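Local coordinates for toll-receptor-related 2 (Hydra vulgaris, PDB 4W8H), which is a Toll-related receptor whose TIR domain, the part described here and probably cytoplasmic, probably passes signals on through contacts with other TIR domains, at residues A[3-16]-A[27-40]. Numbering follows the deposited sequence. Where two conformers were deposited one is given.
Sequences KTYDVNICYAPEDR and LERAGIKTFVNIRD. Unlike the reference sequence in segment 27-40: Leu-27 (reference Val).
Phe-35 turns its ring edge onto the face of Tyr-5, a T-shaped pair with planes at 77° and CD2 of Phe-35 3.7 Å from CE2 of Tyr-5. CB of Phe-35 adds a CH-pi contact over the same face, while CG2 of Thr-4 lies on the opposite one. With CG anti to the carbonyl carbon (chi1 -60°), the tyrosine also brings CD1 to within 3.5 Å of the Thr-34 carbonyl carbon, and water 1 links its OH to OD1 of Asp-40. Cutting Tyr-5 back to an alanine removes the ring, which is likely to leave the Phe-35 edge without its face and that water without its tie to residues 3-16. Asp-40 puts its CB over the centre of the Phe-35 ring, and Arg-39 grips its carboxylate side-on. Strands 5-10 and 34-35 are the parallel pair of a beta-alpha-beta unit in the flavodoxin-like TIR fold, 34-35 forming the sheet edge; Phe-35 N bonds to Val-7 O at 2.8 Å. On the face opposite Asn-8 and Phe-35, Ile-9 CD1 meets CD1 of Leu-27, near the C-terminal end of helix 16-29, tip to tip at 3.8 Å, and Ile-9 CG1 packs on Thr-34 CG2. At one end, Asp-6 crosses Lys-33 at about a right angle, its OD2 taking Lys-33 N on the anti lone pair at 2.9 Å. At the other, Tyr-11 OH donates to Asn-37 OD1 at 2.7 Å, in the amide carbonyl plane on a lone pair.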
loop_
_atom_site.group_PDB
_atom_site.type_symbol
_atom_site.label_atom_id
_atom_site.label_comp_id
_atom_site.label_asym_id
_atom_site.label_seq_id
_atom_site.Cartn_x
_atom_site.Cartn_y
_atom_site.Cartn_z
ATOM N N LYS A 3 -10.965 -2.898 11.676
ATOM C CA LYS A 3 -9.941 -3.939 11.561
ATOM C C LYS A 3 -8.735 -3.661 12.465
ATOM O O LYS A 3 -8.499 -2.514 12.911
ATOM C CB LYS A 3 -9.493 -4.111 10.109
ATOM C CG LYS A 3 -10.614 -4.402 9.122
ATOM C CD LYS A 3 -11.309 -5.726 9.373
ATOM C CE LYS A 3 -12.438 -5.958 8.374
ATOM N NZ LYS A 3 -12.125 -7.085 7.446
ATOM N N THR A 4 -7.978 -4.718 12.737
ATOM C CA THR A 4 -6.827 -4.644 13.619
ATOM C C THR A 4 -5.817 -3.604 13.183
ATOM O O THR A 4 -5.303 -2.879 13.999
ATOM C CB THR A 4 -6.137 -6.027 13.729
ATOM O OG1 THR A 4 -7.050 -6.940 14.341
ATOM C CG2 THR A 4 -4.870 -5.989 14.582
ATOM N N TYR A 5 -5.497 -3.585 11.893
ATOM C CA TYR A 5 -4.554 -2.633 11.316
ATOM C C TYR A 5 -5.327 -1.596 10.538
ATOM O O TYR A 5 -6.337 -1.885 9.909
ATOM C CB TYR A 5 -3.572 -3.372 10.394
ATOM C CG TYR A 5 -2.772 -4.417 11.099
ATOM C CD1 TYR A 5 -1.568 -4.099 11.693
ATOM C CD2 TYR A 5 -3.197 -5.736 11.159
ATOM C CE1 TYR A 5 -0.807 -5.040 12.343
ATOM C CE2 TYR A 5 -2.435 -6.694 11.815
ATOM C CZ TYR A 5 -1.245 -6.318 12.408
ATOM O OH TYR A 5 -0.464 -7.212 13.077
ATOM N N ASP A 6 -4.820 -0.359 10.554
ATOM C CA ASP A 6 -5.384 0.657 9.666
ATOM C C ASP A 6 -5.027 0.390 8.204
ATOM O O ASP A 6 -5.876 0.529 7.314
ATOM C CB ASP A 6 -4.865 2.043 10.026
ATOM C CG ASP A 6 -5.291 2.461 11.365
ATOM O OD1 ASP A 6 -6.514 2.667 11.507
ATOM O OD2 ASP A 6 -4.436 2.607 12.281
ATOM N N VAL A 7 -3.789 -0.013 7.957
ATOM C CA VAL A 7 -3.333 -0.219 6.586
ATOM C C VAL A 7 -2.378 -1.367 6.487
ATOM O O VAL A 7 -1.613 -1.638 7.406
ATOM C CB VAL A 7 -2.629 1.002 5.966
ATOM C CG1 VAL A 7 -3.586 2.096 5.743
ATOM C CG2 VAL A 7 -1.463 1.463 6.802
ATOM N N ASN A 8 -2.472 -2.044 5.351
ATOM C CA ASN A 8 -1.510 -3.007 4.925
ATOM C C ASN A 8 -0.679 -2.394 3.788
ATOM O O ASN A 8 -1.184 -1.609 3.019
ATOM C CB ASN A 8 -2.311 -4.200 4.403
ATOM C CG ASN A 8 -1.520 -5.138 3.648
ATOM O OD1 ASN A 8 -0.423 -5.487 4.058
ATOM N ND2 ASN A 8 -2.050 -5.593 2.511
ATOM N N ILE A 9 0.598 -2.738 3.716
ATOM C CA ILE A 9 1.451 -2.134 2.684
ATOM C C ILE A 9 1.841 -3.196 1.715
ATOM O O ILE A 9 2.509 -4.159 2.068
ATOM C CB ILE A 9 2.737 -1.555 3.272
ATOM C CG1 ILE A 9 2.465 -0.777 4.567
ATOM C CG2 ILE A 9 3.479 -0.698 2.193
ATOM C CD1 ILE A 9 1.700 0.458 4.397
ATOM N N CYS A 10 1.446 -2.995 0.486
ATOM C CA CYS A 10 1.787 -3.912 -0.592
ATOM C C CYS A 10 2.843 -3.258 -1.511
ATOM O O CYS A 10 2.596 -2.177 -2.061
ATOM C CB CYS A 10 0.534 -4.232 -1.405
ATOM S SG CYS A 10 0.852 -5.356 -2.744
ATOM N N TYR A 11 4.015 -3.875 -1.636
ATOM C CA TYR A 11 5.174 -3.238 -2.285
ATOM C C TYR A 11 6.142 -4.310 -2.749
ATOM O O TYR A 11 6.168 -5.416 -2.211
ATOM C CB TYR A 11 5.879 -2.274 -1.311
ATOM C CG TYR A 11 6.631 -2.971 -0.201
ATOM C CD1 TYR A 11 5.947 -3.538 0.885
ATOM C CD2 TYR A 11 7.997 -3.149 -0.258
ATOM C CE1 TYR A 11 6.611 -4.225 1.850
ATOM C CE2 TYR A 11 8.684 -3.802 0.723
ATOM C CZ TYR A 11 7.974 -4.381 1.784
ATOM O OH TYR A 11 8.659 -5.088 2.759
ATOM N N ALA A 12 6.934 -3.970 -3.743
ATOM C CA ALA A 12 7.990 -4.839 -4.242
ATOM C C ALA A 12 9.249 -4.719 -3.388
ATOM O O ALA A 12 9.603 -3.634 -2.930
ATOM C CB ALA A 12 8.321 -4.486 -5.679
ATOM N N PRO A 13 9.994 -5.820 -3.233
ATOM C CA PRO A 13 11.208 -5.772 -2.416
ATOM C C PRO A 13 12.209 -4.732 -2.901
ATOM O O PRO A 13 12.935 -4.145 -2.088
ATOM C CB PRO A 13 11.787 -7.172 -2.579
ATOM C CG PRO A 13 10.625 -8.036 -2.853
ATOM C CD PRO A 13 9.640 -7.199 -3.616
ATOM N N GLU A 14 12.221 -4.444 -4.191
ATOM C CA GLU A 14 13.183 -3.474 -4.723
ATOM C C GLU A 14 12.960 -2.066 -4.151
ATOM O O GLU A 14 13.858 -1.244 -4.145
ATOM C CB GLU A 14 13.063 -3.438 -6.245
ATOM C CG GLU A 14 13.605 -4.650 -6.984
ATOM C CD GLU A 14 12.637 -5.806 -7.092
ATOM O OE1 GLU A 14 11.508 -5.744 -6.590
ATOM O OE2 GLU A 14 13.037 -6.810 -7.713
ATOM N N ASP A 15 11.739 -1.778 -3.688
ATOM C CA ASP A 15 11.374 -0.479 -3.115
ATOM C C ASP A 15 11.380 -0.489 -1.591
ATOM O O ASP A 15 10.875 0.428 -0.970
ATOM C CB ASP A 15 9.978 -0.108 -3.631
ATOM C CG ASP A 15 9.937 0.038 -5.131
ATOM O OD1 ASP A 15 10.878 0.599 -5.730
ATOM O OD2 ASP A 15 8.946 -0.424 -5.723
ATOM N N ARG A 16 11.961 -1.508 -0.982
ATOM C CA ARG A 16 11.945 -1.665 0.464
ATOM C C ARG A 16 12.536 -0.508 1.224
ATOM O O ARG A 16 12.061 -0.206 2.320
ATOM C CB ARG A 16 12.636 -2.961 0.871
ATOM C CG ARG A 16 12.354 -3.412 2.302
ATOM C CD ARG A 16 12.708 -4.868 2.496
ATOM N NE ARG A 16 14.138 -5.074 2.379
ATOM C CZ ARG A 16 14.740 -6.254 2.493
ATOM N NH1 ARG A 16 14.040 -7.359 2.710
ATOM N NH2 ARG A 16 16.045 -6.315 2.370
ATOM N N LEU A 27 4.158 6.424 9.016
ATOM C CA LEU A 27 2.835 5.969 9.410
ATOM C C LEU A 27 2.801 5.612 10.881
ATOM O O LEU A 27 1.905 6.041 11.616
ATOM C CB LEU A 27 2.422 4.766 8.553
ATOM C CG LEU A 27 2.035 5.038 7.100
ATOM C CD1 LEU A 27 2.060 3.726 6.301
ATOM C CD2 LEU A 27 0.675 5.692 6.974
ATOM N N GLU A 28 3.788 4.854 11.339
ATOM C CA GLU A 28 3.803 4.383 12.715
ATOM C C GLU A 28 4.016 5.551 13.677
ATOM O O GLU A 28 3.407 5.604 14.753
ATOM C CB GLU A 28 4.810 3.239 12.873
ATOM C CG GLU A 28 4.339 1.968 12.125
ATOM C CD GLU A 28 5.159 0.749 12.421
ATOM O OE1 GLU A 28 6.374 0.856 12.675
ATOM O OE2 GLU A 28 4.558 -0.338 12.376
ATOM N N ARG A 29 4.843 6.512 13.275
ATOM C CA ARG A 29 5.033 7.713 14.138
ATOM C C ARG A 29 3.741 8.510 14.295
ATOM O O ARG A 29 3.516 9.153 15.317
ATOM C CB ARG A 29 6.147 8.585 13.582
ATOM C CG ARG A 29 7.520 8.004 13.884
ATOM C CD ARG A 29 8.621 8.719 13.147
ATOM N NE ARG A 29 8.754 10.100 13.594
ATOM C CZ ARG A 29 9.579 10.518 14.553
ATOM N NH1 ARG A 29 10.369 9.653 15.170
ATOM N NH2 ARG A 29 9.623 11.808 14.885
ATOM N N ALA A 30 2.908 8.463 13.252
ATOM C CA ALA A 30 1.628 9.172 13.222
ATOM C C ALA A 30 0.518 8.392 13.940
ATOM O O ALA A 30 -0.638 8.826 13.921
ATOM C CB ALA A 30 1.213 9.469 11.759
ATOM N N GLY A 31 0.867 7.267 14.573
ATOM C CA GLY A 31 -0.099 6.456 15.268
ATOM C C GLY A 31 -0.944 5.541 14.422
ATOM O O GLY A 31 -1.947 4.997 14.891
ATOM N N ILE A 32 -0.539 5.346 13.172
ATOM C CA ILE A 32 -1.265 4.499 12.252
ATOM C C ILE A 32 -0.718 3.075 12.361
ATOM O O ILE A 32 0.462 2.832 12.226
ATOM C CB ILE A 32 -1.173 5.073 10.818
ATOM C CG1 ILE A 32 -1.909 6.439 10.787
ATOM C CG2 ILE A 32 -1.730 4.063 9.791
ATOM C CD1 ILE A 32 -1.664 7.266 9.540
ATOM N N LYS A 33 -1.622 2.132 12.594
ATOM C CA LYS A 33 -1.275 0.736 12.800
ATOM C C LYS A 33 -1.102 0.086 11.421
ATOM O O LYS A 33 -2.019 0.112 10.587
ATOM C CB LYS A 33 -2.383 0.009 13.564
ATOM C CG LYS A 33 -2.711 0.602 14.909
ATOM C CD LYS A 33 -3.891 -0.149 15.600
ATOM C CE LYS A 33 -5.238 0.039 14.869
ATOM N NZ LYS A 33 -6.422 -0.638 15.530
ATOM N N THR A 34 0.088 -0.446 11.172
ATOM C CA THR A 34 0.498 -0.889 9.850
ATOM C C THR A 34 0.878 -2.356 9.830
ATOM O O THR A 34 1.647 -2.816 10.680
ATOM C CB THR A 34 1.668 0.003 9.405
ATOM O OG1 THR A 34 1.305 1.390 9.537
ATOM C CG2 THR A 34 2.074 -0.233 8.004
ATOM N N PHE A 35 0.355 -3.099 8.848
ATOM C CA PHE A 35 0.809 -4.471 8.578
ATOM C C PHE A 35 1.936 -4.402 7.563
ATOM O O PHE A 35 1.769 -3.853 6.474
ATOM C CB PHE A 35 -0.330 -5.323 8.010
ATOM C CG PHE A 35 -0.001 -6.788 7.927
ATOM C CD1 PHE A 35 0.897 -7.245 6.978
ATOM C CD2 PHE A 35 -0.602 -7.703 8.766
ATOM C CE1 PHE A 35 1.215 -8.597 6.896
ATOM C CE2 PHE A 35 -0.303 -9.056 8.663
ATOM C CZ PHE A 35 0.598 -9.494 7.746
ATOM N N VAL A 36 3.069 -4.957 7.936
ATOM C CA VAL A 36 4.247 -4.986 7.069
ATOM C C VAL A 36 4.814 -6.367 7.042
ATOM O O VAL A 36 5.126 -6.954 8.097
ATOM C CB VAL A 36 5.310 -3.966 7.456
ATOM C CG1 VAL A 36 5.697 -4.116 8.893
ATOM C CG2 VAL A 36 6.516 -4.069 6.547
ATOM N N ASN A 37 4.939 -6.904 5.844
ATOM C CA ASN A 37 5.274 -8.296 5.678
ATOM C C ASN A 37 6.495 -8.745 6.442
ATOM O O ASN A 37 6.450 -9.820 7.056
ATOM C CB ASN A 37 5.415 -8.684 4.211
ATOM C CG ASN A 37 6.333 -7.768 3.412
ATOM O OD1 ASN A 37 7.001 -6.841 3.928
ATOM N ND2 ASN A 37 6.348 -8.019 2.118
ATOM N N ILE A 38 7.574 -7.959 6.425
ATOM C CA ILE A 38 8.839 -8.432 6.973
ATOM C C ILE A 38 8.773 -8.545 8.467
ATOM O O ILE A 38 9.660 -9.171 9.033
ATOM C CB ILE A 38 10.047 -7.572 6.540
ATOM C CG1 ILE A 38 9.934 -6.145 7.058
ATOM C CG2 ILE A 38 10.218 -7.581 5.006
ATOM C CD1 ILE A 38 11.253 -5.370 6.871
ATOM N N ARG A 39 7.757 -7.971 9.099
ATOM C CA ARG A 39 7.506 -8.140 10.531
ATOM C C ARG A 39 6.329 -9.078 10.799
ATOM O O ARG A 39 6.399 -9.916 11.708
ATOM C CB ARG A 39 7.213 -6.791 11.172
ATOM C CG ARG A 39 7.019 -6.854 12.690
ATOM C CD ARG A 39 6.704 -5.492 13.251
ATOM N NE ARG A 39 5.469 -5.056 12.636
ATOM C CZ ARG A 39 5.114 -3.794 12.420
ATOM N NH1 ARG A 39 5.892 -2.785 12.820
ATOM N NH2 ARG A 39 3.962 -3.555 11.792
ATOM N N ASP A 40 5.234 -8.904 10.075
ATOM C CA ASP A 40 3.954 -9.476 10.448
ATOM C C ASP A 40 3.549 -10.757 9.717
ATOM O O ASP A 40 2.589 -11.394 10.110
ATOM C CB ASP A 40 2.856 -8.405 10.302
ATOM C CG ASP A 40 3.142 -7.162 11.153
ATOM O OD1 ASP A 40 3.488 -7.351 12.339
ATOM O OD2 ASP A 40 3.031 -6.030 10.632
HETATM O O HOH W 1 2.195 -5.816 14.172
HETATM O O HOH W 2 -4.539 4.097 14.348
HETATM O O HOH W 3 7.706 -7.048 -0.418
#